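Side-chain contacts in dual oxidase maturation factor 1 (Homo sapiens, PDB 7D3F), which probably supports the maturation of the dual oxidase DUOX1 and its transport from the endoplasmic reticulum to the plasma membrane: residues K148-P151 with D152-Y156; L120-T123 with I124-E128; L101-L105 with G106-I110; P16-P19 with M20-L24; L236-A240 with S241-T245. All blocks are in the same frame, centred on the assembly; numbering follows the deposited sequence.

Interaction 1: K148-P151 with D152-Y156. With MAN (alpha-D-mannopyranose), chain E.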
# COMPACT_ATOMS: atom_id res chain seq x y z
N LYS B 148 -15.94 -13.39 21.88
CA LYS B 148 -15.43 -12.45 22.87
C LYS B 148 -16.36 -12.35 24.08
O LYS B 148 -15.89 -12.11 25.20
CB LYS B 148 -15.24 -11.07 22.23
CG LYS B 148 -14.32 -10.15 23.02
CD LYS B 148 -13.86 -8.96 22.17
CE LYS B 148 -14.76 -7.75 22.37
NZ LYS B 148 -14.60 -7.16 23.73
N GLY B 149 -17.66 -12.53 23.88
CA GLY B 149 -18.61 -12.53 24.97
C GLY B 149 -19.27 -11.19 25.21
O GLY B 149 -19.50 -10.80 26.35
N LEU B 150 -19.59 -10.48 24.12
CA LEU B 150 -20.18 -9.15 24.24
C LEU B 150 -21.54 -9.23 24.91
O LEU B 150 -22.20 -10.28 24.90
CB LEU B 150 -20.30 -8.51 22.86
CG LEU B 150 -18.98 -8.02 22.25
CD1 LEU B 150 -19.23 -7.27 20.95
CD2 LEU B 150 -18.24 -7.15 23.24
N PRO B 151 -21.99 -8.14 25.54
CA PRO B 151 -23.28 -8.16 26.24
C PRO B 151 -24.43 -8.47 25.30
O PRO B 151 -24.35 -8.28 24.08
CB PRO B 151 -23.39 -6.75 26.83
CG PRO B 151 -22.41 -5.92 26.06
CD PRO B 151 -21.29 -6.85 25.71
N ASP B 152 -25.52 -8.95 25.89
CA ASP B 152 -26.65 -9.45 25.10
C ASP B 152 -27.25 -8.42 24.16
O ASP B 152 -27.52 -8.77 22.99
CB ASP B 152 -27.71 -10.04 26.03
CG ASP B 152 -27.18 -11.16 26.90
OD1 ASP B 152 -27.24 -11.03 28.14
OD2 ASP B 152 -26.68 -12.16 26.35
N PRO B 153 -27.52 -7.17 24.57
CA PRO B 153 -28.07 -6.21 23.59
C PRO B 153 -27.15 -5.97 22.40
O PRO B 153 -27.64 -5.86 21.26
CB PRO B 153 -28.25 -4.93 24.43
CG PRO B 153 -28.38 -5.41 25.82
CD PRO B 153 -27.47 -6.59 25.92
N VAL B 154 -25.84 -5.91 22.63
CA VAL B 154 -24.90 -5.68 21.53
C VAL B 154 -24.93 -6.86 20.57
O VAL B 154 -24.97 -6.68 19.34
CB VAL B 154 -23.48 -5.44 22.08
CG1 VAL B 154 -22.49 -5.29 20.94
CG2 VAL B 154 -23.47 -4.20 22.97
N LEU B 155 -24.91 -8.08 21.10
CA LEU B 155 -24.97 -9.27 20.25
C LEU B 155 -26.28 -9.33 19.48
O LEU B 155 -26.30 -9.72 18.31
CB LEU B 155 -24.78 -10.53 21.09
CG LEU B 155 -23.40 -10.73 21.73
CD1 LEU B 155 -23.36 -12.04 22.50
CD2 LEU B 155 -22.31 -10.69 20.66
N TYR B 156 -27.38 -8.96 20.13
CA TYR B 156 -28.68 -8.97 19.46
C TYR B 156 -28.71 -7.99 18.29
O TYR B 156 -29.11 -8.34 17.17
CB TYR B 156 -29.77 -8.65 20.48
CG TYR B 156 -31.11 -8.26 19.90
CD1 TYR B 156 -31.50 -6.93 19.82
CD2 TYR B 156 -32.00 -9.23 19.44
CE1 TYR B 156 -32.72 -6.57 19.30
CE2 TYR B 156 -33.23 -8.87 18.92
CZ TYR B 156 -33.58 -7.54 18.85
OH TYR B 156 -34.80 -7.19 18.32
C1 MAN E . -13.51 -0.76 25.41
C2 MAN E . -13.80 -2.04 26.19
C3 MAN E . -13.92 -3.19 25.21
C4 MAN E . -15.01 -2.89 24.18
C5 MAN E . -14.71 -1.56 23.47
C6 MAN E . -15.83 -1.12 22.55
O2 MAN E . -15.08 -1.95 26.81
O3 MAN E . -14.19 -4.43 25.87
O4 MAN E . -15.07 -3.93 23.22
O5 MAN E . -14.52 -0.51 24.45
O6 MAN E . -16.95 -0.76 23.36

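Interaction 2: L120-T123 with I124-E128. With MAN (alpha-D-mannopyranose), chain C; NAG (2-acetamido-2-deoxy-beta-D-glucopyranose), chain S; MAN (alpha-D-mannopyranose), chain E; MAN (alpha-D-mannopyranose), chain D.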
# COMPACT_ATOMS: atom_id res chain seq x y z
N LEU B 120 -24.22 -3.42 38.49
CA LEU B 120 -23.79 -4.79 38.79
C LEU B 120 -22.27 -4.89 38.95
O LEU B 120 -21.66 -5.88 38.53
CB LEU B 120 -24.27 -5.78 37.72
CG LEU B 120 -25.77 -5.78 37.43
CD1 LEU B 120 -26.09 -6.74 36.30
CD2 LEU B 120 -26.51 -6.15 38.70
N ASN B 121 -21.65 -3.86 39.53
CA ASN B 121 -20.19 -3.79 39.70
C ASN B 121 -19.45 -3.87 38.37
O ASN B 121 -18.33 -4.38 38.30
CB ASN B 121 -19.68 -4.86 40.67
CG ASN B 121 -20.19 -4.65 42.08
OD1 ASN B 121 -20.72 -5.57 42.71
ND2 ASN B 121 -20.04 -3.43 42.58
N GLU B 122 -20.05 -3.35 37.30
CA GLU B 122 -19.45 -3.36 35.98
C GLU B 122 -19.63 -2.00 35.32
O GLU B 122 -20.58 -1.27 35.62
CB GLU B 122 -20.04 -4.46 35.09
CG GLU B 122 -20.00 -5.85 35.71
CD GLU B 122 -20.02 -6.95 34.66
OE1 GLU B 122 -19.63 -6.68 33.51
OE2 GLU B 122 -20.42 -8.08 35.00
N THR B 123 -18.70 -1.67 34.43
CA THR B 123 -18.75 -0.43 33.67
C THR B 123 -19.41 -0.71 32.32
O THR B 123 -18.88 -1.46 31.51
CB THR B 123 -17.34 0.14 33.46
OG1 THR B 123 -16.64 0.15 34.71
CG2 THR B 123 -17.41 1.56 32.92
N ILE B 124 -20.58 -0.10 32.10
CA ILE B 124 -21.34 -0.35 30.88
C ILE B 124 -21.31 0.90 30.01
O ILE B 124 -22.18 1.77 30.12
CB ILE B 124 -22.78 -0.77 31.20
CG1 ILE B 124 -22.78 -1.89 32.24
CG2 ILE B 124 -23.50 -1.21 29.94
CD1 ILE B 124 -24.16 -2.29 32.71
N ASN B 125 -20.31 0.98 29.13
CA ASN B 125 -20.18 2.07 28.17
C ASN B 125 -19.71 1.53 26.83
O ASN B 125 -18.81 2.09 26.19
CB ASN B 125 -19.24 3.16 28.69
CG ASN B 125 -19.36 4.46 27.92
OD1 ASN B 125 -20.36 4.71 27.25
ND2 ASN B 125 -18.33 5.29 27.99
N TYR B 126 -20.30 0.43 26.39
CA TYR B 126 -19.85 -0.24 25.17
C TYR B 126 -20.15 0.60 23.94
O TYR B 126 -21.21 1.21 23.83
CB TYR B 126 -20.52 -1.60 25.03
CG TYR B 126 -20.24 -2.57 26.15
CD1 TYR B 126 -21.03 -2.57 27.30
CD2 TYR B 126 -19.20 -3.48 26.07
CE1 TYR B 126 -20.78 -3.44 28.33
CE2 TYR B 126 -18.95 -4.37 27.10
CZ TYR B 126 -19.74 -4.34 28.23
OH TYR B 126 -19.50 -5.22 29.26
N ASN B 127 -19.19 0.62 23.01
CA ASN B 127 -19.40 1.20 21.67
C ASN B 127 -18.67 0.29 20.69
O ASN B 127 -17.49 0.50 20.39
CB ASN B 127 -18.90 2.64 21.60
CG ASN B 127 -19.17 3.28 20.26
OD1 ASN B 127 -19.95 2.77 19.46
ND2 ASN B 127 -18.51 4.41 20.00
N GLU B 128 -19.38 -0.72 20.19
CA GLU B 128 -18.80 -1.74 19.33
C GLU B 128 -19.06 -1.40 17.87
O GLU B 128 -20.04 -0.73 17.53
CB GLU B 128 -19.38 -3.12 19.65
CG GLU B 128 -19.26 -3.53 21.10
CD GLU B 128 -17.84 -3.88 21.50
OE1 GLU B 128 -16.98 -4.02 20.60
OE2 GLU B 128 -17.58 -4.02 22.71
C1 MAN C . -14.97 -2.27 28.21
C2 MAN C . -16.41 -2.38 28.75
C3 MAN C . -17.06 -1.01 28.70
C4 MAN C . -16.22 -0.00 29.50
C5 MAN C . -14.80 0.06 28.93
C6 MAN C . -13.87 0.94 29.74
O2 MAN C . -16.40 -2.72 30.13
O3 MAN C . -18.39 -1.04 29.20
O4 MAN C . -16.81 1.28 29.43
O5 MAN C . -14.23 -1.28 28.91
O6 MAN C . -12.61 0.97 29.10
C1 NAG S . -20.49 -3.12 43.91
C2 NAG S . -19.29 -2.81 44.81
C3 NAG S . -19.75 -2.47 46.22
C4 NAG S . -20.78 -1.35 46.18
C5 NAG S . -21.92 -1.71 45.23
C6 NAG S . -22.92 -0.59 45.06
C7 NAG S . -18.63 -5.16 45.25
C8 NAG S . -17.50 -6.15 45.17
N2 NAG S . -18.34 -3.92 44.83
O3 NAG S . -18.63 -2.06 47.00
O4 NAG S . -21.31 -1.12 47.49
O5 NAG S . -21.40 -2.01 43.93
O6 NAG S . -22.56 0.26 43.98
O7 NAG S . -19.74 -5.47 45.67
C1 MAN E . -13.51 -0.76 25.41
C2 MAN E . -13.80 -2.04 26.19
C3 MAN E . -13.92 -3.19 25.21
C4 MAN E . -15.01 -2.89 24.18
C5 MAN E . -14.71 -1.56 23.47
C6 MAN E . -15.83 -1.12 22.55
O2 MAN E . -15.08 -1.95 26.81
O3 MAN E . -14.19 -4.43 25.87
O4 MAN E . -15.07 -3.93 23.22
O5 MAN E . -14.52 -0.51 24.45
O6 MAN E . -16.95 -0.76 23.36
C1 MAN D . -16.64 -4.14 30.29
C2 MAN D . -17.30 -4.32 31.66
C3 MAN D . -16.30 -3.91 32.75
C4 MAN D . -14.96 -4.63 32.57
C5 MAN D . -14.42 -4.45 31.14
C6 MAN D . -13.19 -5.28 30.86
O2 MAN D . -17.60 -5.69 31.92
O3 MAN D . -16.82 -4.14 34.05
O4 MAN D . -14.01 -4.11 33.49
O5 MAN D . -15.43 -4.85 30.20
O6 MAN D . -12.78 -5.04 29.52

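Interaction 3: L101-L105 with G106-I110. With NAG (2-acetamido-2-deoxy-beta-D-glucopyranose), chain F.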
# COMPACT_ATOMS: atom_id res chain seq x y z
N LEU B 101 -28.27 2.55 18.17
CA LEU B 101 -27.80 2.04 16.89
C LEU B 101 -27.35 3.22 16.04
O LEU B 101 -28.07 4.22 15.94
CB LEU B 101 -28.90 1.26 16.18
CG LEU B 101 -28.51 0.23 15.12
CD1 LEU B 101 -27.76 -0.92 15.76
CD2 LEU B 101 -29.75 -0.25 14.39
N GLN B 102 -26.16 3.11 15.45
CA GLN B 102 -25.58 4.16 14.62
C GLN B 102 -25.08 3.51 13.34
O GLN B 102 -23.93 3.05 13.27
CB GLN B 102 -24.46 4.89 15.37
CG GLN B 102 -24.93 5.84 16.45
CD GLN B 102 -23.78 6.54 17.14
OE1 GLN B 102 -22.80 5.91 17.54
NE2 GLN B 102 -23.88 7.86 17.28
N VAL B 103 -25.94 3.44 12.33
CA VAL B 103 -25.60 2.80 11.07
C VAL B 103 -24.94 3.83 10.16
O VAL B 103 -25.54 4.86 9.84
CB VAL B 103 -26.85 2.21 10.40
CG1 VAL B 103 -26.45 1.40 9.18
CG2 VAL B 103 -27.63 1.35 11.39
N GLY B 104 -23.69 3.55 9.77
CA GLY B 104 -22.96 4.38 8.85
C GLY B 104 -22.81 3.75 7.48
O GLY B 104 -23.49 2.78 7.13
N LEU B 105 -21.90 4.32 6.70
CA LEU B 105 -21.68 3.82 5.34
C LEU B 105 -20.92 2.50 5.34
O LEU B 105 -21.27 1.58 4.59
CB LEU B 105 -20.94 4.87 4.51
CG LEU B 105 -21.59 6.25 4.47
CD1 LEU B 105 -20.84 7.16 3.52
CD2 LEU B 105 -23.06 6.14 4.08
N GLY B 106 -19.89 2.39 6.17
CA GLY B 106 -19.05 1.22 6.20
C GLY B 106 -19.35 0.20 7.27
O GLY B 106 -18.66 -0.82 7.35
N GLY B 107 -20.35 0.44 8.11
CA GLY B 107 -20.66 -0.48 9.18
C GLY B 107 -21.66 0.12 10.14
O GLY B 107 -22.24 1.18 9.88
N VAL B 108 -21.86 -0.58 11.25
CA VAL B 108 -22.81 -0.18 12.28
C VAL B 108 -22.10 -0.13 13.62
O VAL B 108 -21.34 -1.05 13.96
CB VAL B 108 -24.03 -1.12 12.32
CG1 VAL B 108 -23.59 -2.58 12.48
CG2 VAL B 108 -24.98 -0.72 13.44
N ASN B 109 -22.34 0.94 14.38
CA ASN B 109 -21.83 1.09 15.74
C ASN B 109 -22.98 0.89 16.71
O ASN B 109 -23.99 1.61 16.65
CB ASN B 109 -21.18 2.46 15.93
CG ASN B 109 -19.70 2.46 15.58
OD1 ASN B 109 -19.32 2.30 14.42
ND2 ASN B 109 -18.86 2.64 16.60
N ILE B 110 -22.83 -0.07 17.61
CA ILE B 110 -23.83 -0.39 18.62
C ILE B 110 -23.32 0.13 19.95
O ILE B 110 -22.23 -0.25 20.40
CB ILE B 110 -24.10 -1.90 18.68
CG1 ILE B 110 -24.49 -2.43 17.30
CG2 ILE B 110 -25.20 -2.20 19.70
CD1 ILE B 110 -24.49 -3.93 17.20
C1 NAG F . -17.43 2.66 16.42
C2 NAG F . -16.83 4.02 16.78
C3 NAG F . -15.31 3.98 16.66
C4 NAG F . -14.72 2.82 17.45
C5 NAG F . -15.41 1.52 17.04
C6 NAG F . -14.97 0.32 17.85
C7 NAG F . -18.01 6.14 16.42
C8 NAG F . -18.51 7.12 15.41
N2 NAG F . -17.38 5.07 15.94
O3 NAG F . -14.76 5.21 17.12
O4 NAG F . -13.32 2.73 17.20
O5 NAG F . -16.82 1.64 17.22
O6 NAG F . -15.30 0.48 19.23
O7 NAG F . -18.16 6.32 17.63

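Interaction 4: P16-P19 with M20-L24. With NAG (2-acetamido-2-deoxy-beta-D-glucopyranose), chain F; NAG (2-acetamido-2-deoxy-beta-D-glucopyranose), chain G.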
# COMPACT_ATOMS: atom_id res chain seq x y z
N PRO B 16 -5.44 5.76 29.89
CA PRO B 16 -6.51 6.61 29.36
C PRO B 16 -7.13 6.04 28.10
O PRO B 16 -6.51 5.28 27.35
CB PRO B 16 -5.80 7.94 29.07
CG PRO B 16 -4.49 7.86 29.80
CD PRO B 16 -4.13 6.42 29.82
N THR B 17 -8.38 6.43 27.86
CA THR B 17 -9.12 6.07 26.66
C THR B 17 -9.42 7.34 25.86
O THR B 17 -9.76 8.38 26.43
CB THR B 17 -10.43 5.36 27.01
OG1 THR B 17 -10.18 4.35 27.99
CG2 THR B 17 -11.03 4.70 25.77
N PHE B 18 -9.28 7.25 24.54
CA PHE B 18 -9.52 8.41 23.69
C PHE B 18 -10.99 8.79 23.74
O PHE B 18 -11.86 7.92 23.59
CB PHE B 18 -9.09 8.11 22.25
CG PHE B 18 -8.84 9.35 21.43
CD1 PHE B 18 -7.77 10.18 21.71
CD2 PHE B 18 -9.68 9.68 20.38
CE1 PHE B 18 -7.54 11.32 20.96
CE2 PHE B 18 -9.46 10.81 19.62
CZ PHE B 18 -8.38 11.63 19.91
N PRO B 19 -11.32 10.07 23.95
CA PRO B 19 -12.70 10.46 24.24
C PRO B 19 -13.60 10.60 23.02
O PRO B 19 -14.73 11.08 23.17
CB PRO B 19 -12.52 11.82 24.94
CG PRO B 19 -11.29 12.38 24.30
CD PRO B 19 -10.39 11.21 24.04
N MET B 20 -13.16 10.22 21.82
CA MET B 20 -13.99 10.36 20.63
C MET B 20 -13.46 9.43 19.55
O MET B 20 -12.52 8.67 19.76
CB MET B 20 -14.02 11.82 20.15
CG MET B 20 -12.66 12.37 19.76
SD MET B 20 -12.72 14.11 19.29
CE MET B 20 -13.91 14.06 17.96
N ASP B 21 -14.09 9.51 18.38
CA ASP B 21 -13.64 8.73 17.23
C ASP B 21 -12.33 9.29 16.70
O ASP B 21 -12.16 10.51 16.59
CB ASP B 21 -14.71 8.72 16.14
CG ASP B 21 -14.25 8.02 14.87
OD1 ASP B 21 -13.51 8.65 14.08
OD2 ASP B 21 -14.62 6.85 14.67
N THR B 22 -11.40 8.40 16.36
CA THR B 22 -10.06 8.83 16.00
C THR B 22 -10.02 9.42 14.59
O THR B 22 -9.27 10.37 14.34
CB THR B 22 -9.08 7.67 16.12
OG1 THR B 22 -9.37 6.69 15.12
CG2 THR B 22 -9.21 7.04 17.49
N THR B 23 -10.80 8.87 13.66
CA THR B 23 -10.82 9.41 12.31
C THR B 23 -11.38 10.83 12.29
O THR B 23 -10.81 11.74 11.67
CB THR B 23 -11.63 8.50 11.39
OG1 THR B 23 -11.09 7.17 11.45
CG2 THR B 23 -11.58 9.00 9.96
N LEU B 24 -12.51 11.04 12.98
CA LEU B 24 -13.09 12.37 13.06
C LEU B 24 -12.14 13.33 13.77
O LEU B 24 -12.00 14.49 13.35
CB LEU B 24 -14.43 12.31 13.79
CG LEU B 24 -15.13 13.65 14.06
CD1 LEU B 24 -15.52 14.33 12.76
CD2 LEU B 24 -16.33 13.46 14.97
C1 NAG F . -17.43 2.66 16.42
C2 NAG F . -16.83 4.02 16.78
C3 NAG F . -15.31 3.98 16.66
C4 NAG F . -14.72 2.82 17.45
C5 NAG F . -15.41 1.52 17.04
C6 NAG F . -14.97 0.32 17.85
C7 NAG F . -18.01 6.14 16.42
C8 NAG F . -18.51 7.12 15.41
N2 NAG F . -17.38 5.07 15.94
O3 NAG F . -14.76 5.21 17.12
O4 NAG F . -13.32 2.73 17.20
O5 NAG F . -16.82 1.64 17.22
O6 NAG F . -15.30 0.48 19.23
O7 NAG F . -18.16 6.32 17.63
C1 NAG G . -12.59 2.69 18.45
C2 NAG G . -11.20 2.13 18.16
C3 NAG G . -10.17 2.77 19.09
C4 NAG G . -10.76 3.02 20.47
C5 NAG G . -11.99 3.91 20.40
C6 NAG G . -11.73 5.33 20.84
C7 NAG G . -11.02 -0.16 17.28
C8 NAG G . -10.84 0.47 15.93
N2 NAG G . -11.19 0.68 18.31
O3 NAG G . -9.72 4.00 18.52
O4 NAG G . -11.13 1.77 21.04
O5 NAG G . -12.47 3.98 19.05
O6 NAG G . -12.79 6.20 20.47
O7 NAG G . -11.01 -1.38 17.44

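Interaction 5: L236-A240 with S241-T245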
# COMPACT_ATOMS: atom_id res chain seq x y z
N LEU B 236 -36.96 -4.12 15.73
CA LEU B 236 -35.92 -4.21 16.75
C LEU B 236 -36.59 -4.04 18.11
O LEU B 236 -37.02 -2.94 18.45
CB LEU B 236 -34.84 -3.15 16.54
CG LEU B 236 -34.22 -3.04 15.14
CD1 LEU B 236 -33.31 -1.83 15.07
CD2 LEU B 236 -33.46 -4.30 14.79
N HIS B 237 -36.69 -5.13 18.87
CA HIS B 237 -37.34 -5.11 20.17
C HIS B 237 -36.32 -5.50 21.24
O HIS B 237 -35.79 -6.61 21.22
CB HIS B 237 -38.54 -6.06 20.20
CG HIS B 237 -39.74 -5.53 19.48
ND1 HIS B 237 -39.82 -5.49 18.10
CD2 HIS B 237 -40.90 -5.02 19.94
CE1 HIS B 237 -40.98 -4.97 17.75
NE2 HIS B 237 -41.66 -4.68 18.84
N LEU B 238 -36.06 -4.58 22.16
CA LEU B 238 -35.17 -4.82 23.29
C LEU B 238 -35.95 -4.59 24.58
O LEU B 238 -36.58 -3.54 24.75
CB LEU B 238 -33.94 -3.92 23.23
CG LEU B 238 -33.16 -3.96 21.91
CD1 LEU B 238 -33.47 -2.75 21.05
CD2 LEU B 238 -31.66 -4.09 22.15
N GLY B 239 -35.90 -5.57 25.47
CA GLY B 239 -36.65 -5.47 26.71
C GLY B 239 -38.13 -5.32 26.42
O GLY B 239 -38.75 -6.17 25.77
N ALA B 240 -38.71 -4.23 26.91
CA ALA B 240 -40.11 -3.91 26.67
C ALA B 240 -40.27 -2.68 25.77
O ALA B 240 -41.27 -1.97 25.86
CB ALA B 240 -40.84 -3.69 27.99
N SER B 241 -39.29 -2.42 24.90
CA SER B 241 -39.34 -1.25 24.04
C SER B 241 -38.85 -1.63 22.64
O SER B 241 -38.26 -2.69 22.42
CB SER B 241 -38.51 -0.09 24.61
OG SER B 241 -39.06 0.37 25.83
N VAL B 242 -39.10 -0.73 21.70
CA VAL B 242 -38.78 -0.93 20.29
C VAL B 242 -37.89 0.21 19.81
O VAL B 242 -38.14 1.38 20.12
CB VAL B 242 -40.07 -1.02 19.44
CG1 VAL B 242 -41.03 0.11 19.79
CG2 VAL B 242 -39.73 -1.01 17.95
N LEU B 243 -36.84 -0.15 19.07
CA LEU B 243 -35.87 0.82 18.56
C LEU B 243 -36.29 1.27 17.17
O LEU B 243 -36.43 0.44 16.26
CB LEU B 243 -34.47 0.20 18.54
CG LEU B 243 -33.25 1.13 18.51
CD1 LEU B 243 -32.02 0.40 19.03
CD2 LEU B 243 -32.98 1.68 17.12
N HIS B 244 -36.50 2.57 17.01
CA HIS B 244 -36.84 3.17 15.72
C HIS B 244 -35.66 4.01 15.24
O HIS B 244 -35.16 4.85 15.98
CB HIS B 244 -38.10 4.03 15.83
CG HIS B 244 -39.31 3.27 16.29
ND1 HIS B 244 -39.99 2.40 15.48
CD2 HIS B 244 -39.95 3.27 17.48
CE1 HIS B 244 -41.01 1.89 16.15
NE2 HIS B 244 -41.01 2.40 17.37
N THR B 245 -35.24 3.77 14.01
CA THR B 245 -34.12 4.49 13.42
C THR B 245 -34.62 5.65 12.56
O THR B 245 -35.74 5.63 12.04
CB THR B 245 -33.25 3.56 12.58
OG1 THR B 245 -34.07 2.85 11.64
CG2 THR B 245 -32.52 2.56 13.46

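Interaction 1: K148-P151 with D152-Y156
L150 and P151 lead into the first turn of helix 152-160, with P151 at the N-cap position, and meet V154 and L155 there. The helix begins with a nearly straight backbone hydrogen bond from L155 N to P151 O (3.0 Å, 168° at the hydrogen). Proline suits the cap position and also P153 in the first turn, because amides at a helix start need no acceptor from within the helix. V154 turns CG1 anti to its backbone N (chi1 176°), which leaves CG2 beside that N, 3.7 Å from P151 CG on the proline ring. The other branch, V154 CG1, is 3.8 Å from L150 CD1. L150 also touches the helix closer to its backbone, its CB lying 3.7 Å from L155 CD2. G149, with positive phi, turns the chain away from the end of helix 138-148. Just before it, K148 bends its chain so that NZ gives a weak hydrogen bond to a mannose O4 (3.3 Å). L150 and P151 also pack on strand 122-131, through E128 and Y126. The turn is therefore held by leucine, valine and proline side chains and the first helical backbone bond, while K148 bonds weakly to sugar and also to another protein chain.

Interaction 2: L120-T123 with I124-E128
Both E122 and Y126 set CG beside the backbone N (chi1 -54° and -60°), and this brings E122 OE1 to 4.5 Å from Y126 OH on one side of strand 122-131. Y87 OH hydrogen-bonds to both. The carboxylate has a sugar partner too: O2 of mannose D donates to E122 OE1 (2.8 Å). Tyrosine suits its place as a flat platform, for O3 of mannose C sits 3.4 Å above the plane of the Y126 ring, over its centre. The same O3 accepts an almost linear bond from N125 N (2.8 Å, 178°), and lies against T123 O. T123 N gives a bond to O3 of mannose D (3.1 Å), and N127 N gives one to O6 of mannose E (2.7 Å). E128 OE2 takes the proton of O4 of mannose E at 2.6 Å. The polar end of T123 is occupied by Q118. N121, in the turn, carries its own N-acetylglucosamine through ND2. I124, Y126 and E128 make backbone bonds to strand 107-114, while the alternate amides of T123, N125 and N127 serve the sugars. Beyond its hairpin with 118-119, this is an edge strand of an antiparallel sheet, its amides meeting sugars where another strand might pair.

Interaction 3: L101-L105 with G106-I110
L101 reaches across to V108 and I110 with one methyl, CD1, which lies 3.6 Å from V108 CG2 and 3.9 Å from I110 CG1. Its chi1 of -158° puts CG anti to the backbone N and swings the branch over the partner strand. V103 CG2 meets the same V108 CG2 at 3.9 Å, making that methyl common to both leucine and valine. These apolar side chains suit a face that is buried further out by L157 of helix 152-160, Y173 of helix 169-199 and F130 of strand 122-131. The other face carries Q102 and N109, whose CB atoms are 4.1 Å apart and whose amide planes stand 76° from each other. Backbone bonds join this pair in both directions: Q102 N to N109 O, and N109 N to Q102 O, the latter straight at the hydrogen though its donor stands above the carbonyl plane. Nearer the loop, G104 N bonds to G107 O (2.8 Å). Around the bend, L105 O is taken by W132 NE1; G104, G106 and G107 lack side chains, while L105 packs its own on helix 169-199. N109 ND2 is joined covalently to an N-acetylglucosamine (1.4 Å) and still hydrogen-bonds to N127 OD1, so the neighbouring strand helps to position the linkage. Strand segments 101-103 and 107-110, their directions 163° apart, form a beta hairpin that carries a glycan on N109.

Interaction 4: P16-P19 with M20-L24
F18 and M20 meet in the loop that brings the N-terminal chain, predicted to be extracellular, into the N-cap of helix 22-41. They lie side by side and point the same way, with F18 CE2 3.6 Å from M20 CG. The carbonyl of M20 comes to the edge of the phenyl ring, near its plane, where O is 3.1 Å from F18 CD2; the weakly positive C-H rim is the part of a phenylalanine that suits an oxygen. A chi1 of -160° sets F18 CG beside its own carbonyl carbon, which turns the ring forward along the chain toward M20. P19 follows directly, and its CD lies 3.5 Å above one face of that ring, offset toward the rim. T22 adds a methyl, its CG2 3.9 Å from F18 CD2.

At the start of the helix, D21 occupies the N-cap: its OD1 accepts from L24 N (2.8 Å, 167°), a capping bond that serves an amide the first turn would otherwise leave without a helical acceptor. A short aspartate is well suited to folding back onto its own helix in this way, and its negative charge probably interacts favourably with the helix dipole. Sugars of the attached glycan lie along the same loop. O6 of the second N-acetylglucosamine donates to M20 O (2.6 Å), and O3 of that sugar is 3.3 Å from T22 CG2. Further out, F18 makes edge-to-face contacts with aromatic side chains of another protein chain, while M20 packs on A25 of the helix.

Interaction 5: L236-A240 with S241-T245
L238 and S241 bond to each other in both directions, S241 N giving to L238 O and L238 N to S241 O, each at 2.9 Å. The donors are tilted from the carbonyl planes, by 34° at L238 O and 21° at S241 O. S241 O receives a second, weaker approach from H237 CA (3.4 Å), a C-H...O contact, so this oxygen is met by an amide and a carbon of adjoining residues. L236 O is served similarly: L243 N donates to it at 2.9 Å, and V242 CA comes within 3.2 Å. H237 N has its partner outside the strands, in the hydroxyl of Y156 on helix 152-160.

The two strands, 236-238 and 241-243, form a beta hairpin closed by a type II' turn from L238 to S241. G239 takes its second position, where the backbone has positive phi and a residue without a CB fits readily; A240, small and exposed, fills the third. On one face H237 and V242 stand side by side as a non-hydrogen-bonded pair. V242 CB sits over the imidazole face, 4.2 Å from the ring centroid, in a CH-pi contact. The ring also stacks with an aromatic side chain of another protein chain. L238 and L243 lie on the other face, L238 CD1 4.0 Å from L243 CB, both suited to a buried site against V81 and T85 of strand 77-86. S241, of the same face but nearer the surface, touches an N-acetylglucosamine and packs on T83.

Interactions 2, 3 and 5 belong to one antiparallel sheet, and interaction 1 lies against it. Strands of interactions 2 and 3 are neighbours, joined by E128 O and I110 N at 2.9 Å. Interaction 1 bridges in two directions: P151 CD is 3.7 Å from Y126 CE2 of interaction 2, and Y156 OH is 2.8 Å from H237 N of interaction 5. L101 CD2 of interaction 3 meets L236 CD1 of interaction 5 at 3.9 Å. Interaction 4 touches none of the others but shares the N-acetylglucosamine on N109 with interaction 3, centres about 16 Å and nearest atoms about 6 Å apart. Mannose E meets interaction 2 and, weakly, interaction 1; the N109 glycan probably runs past interactions 1 to 4.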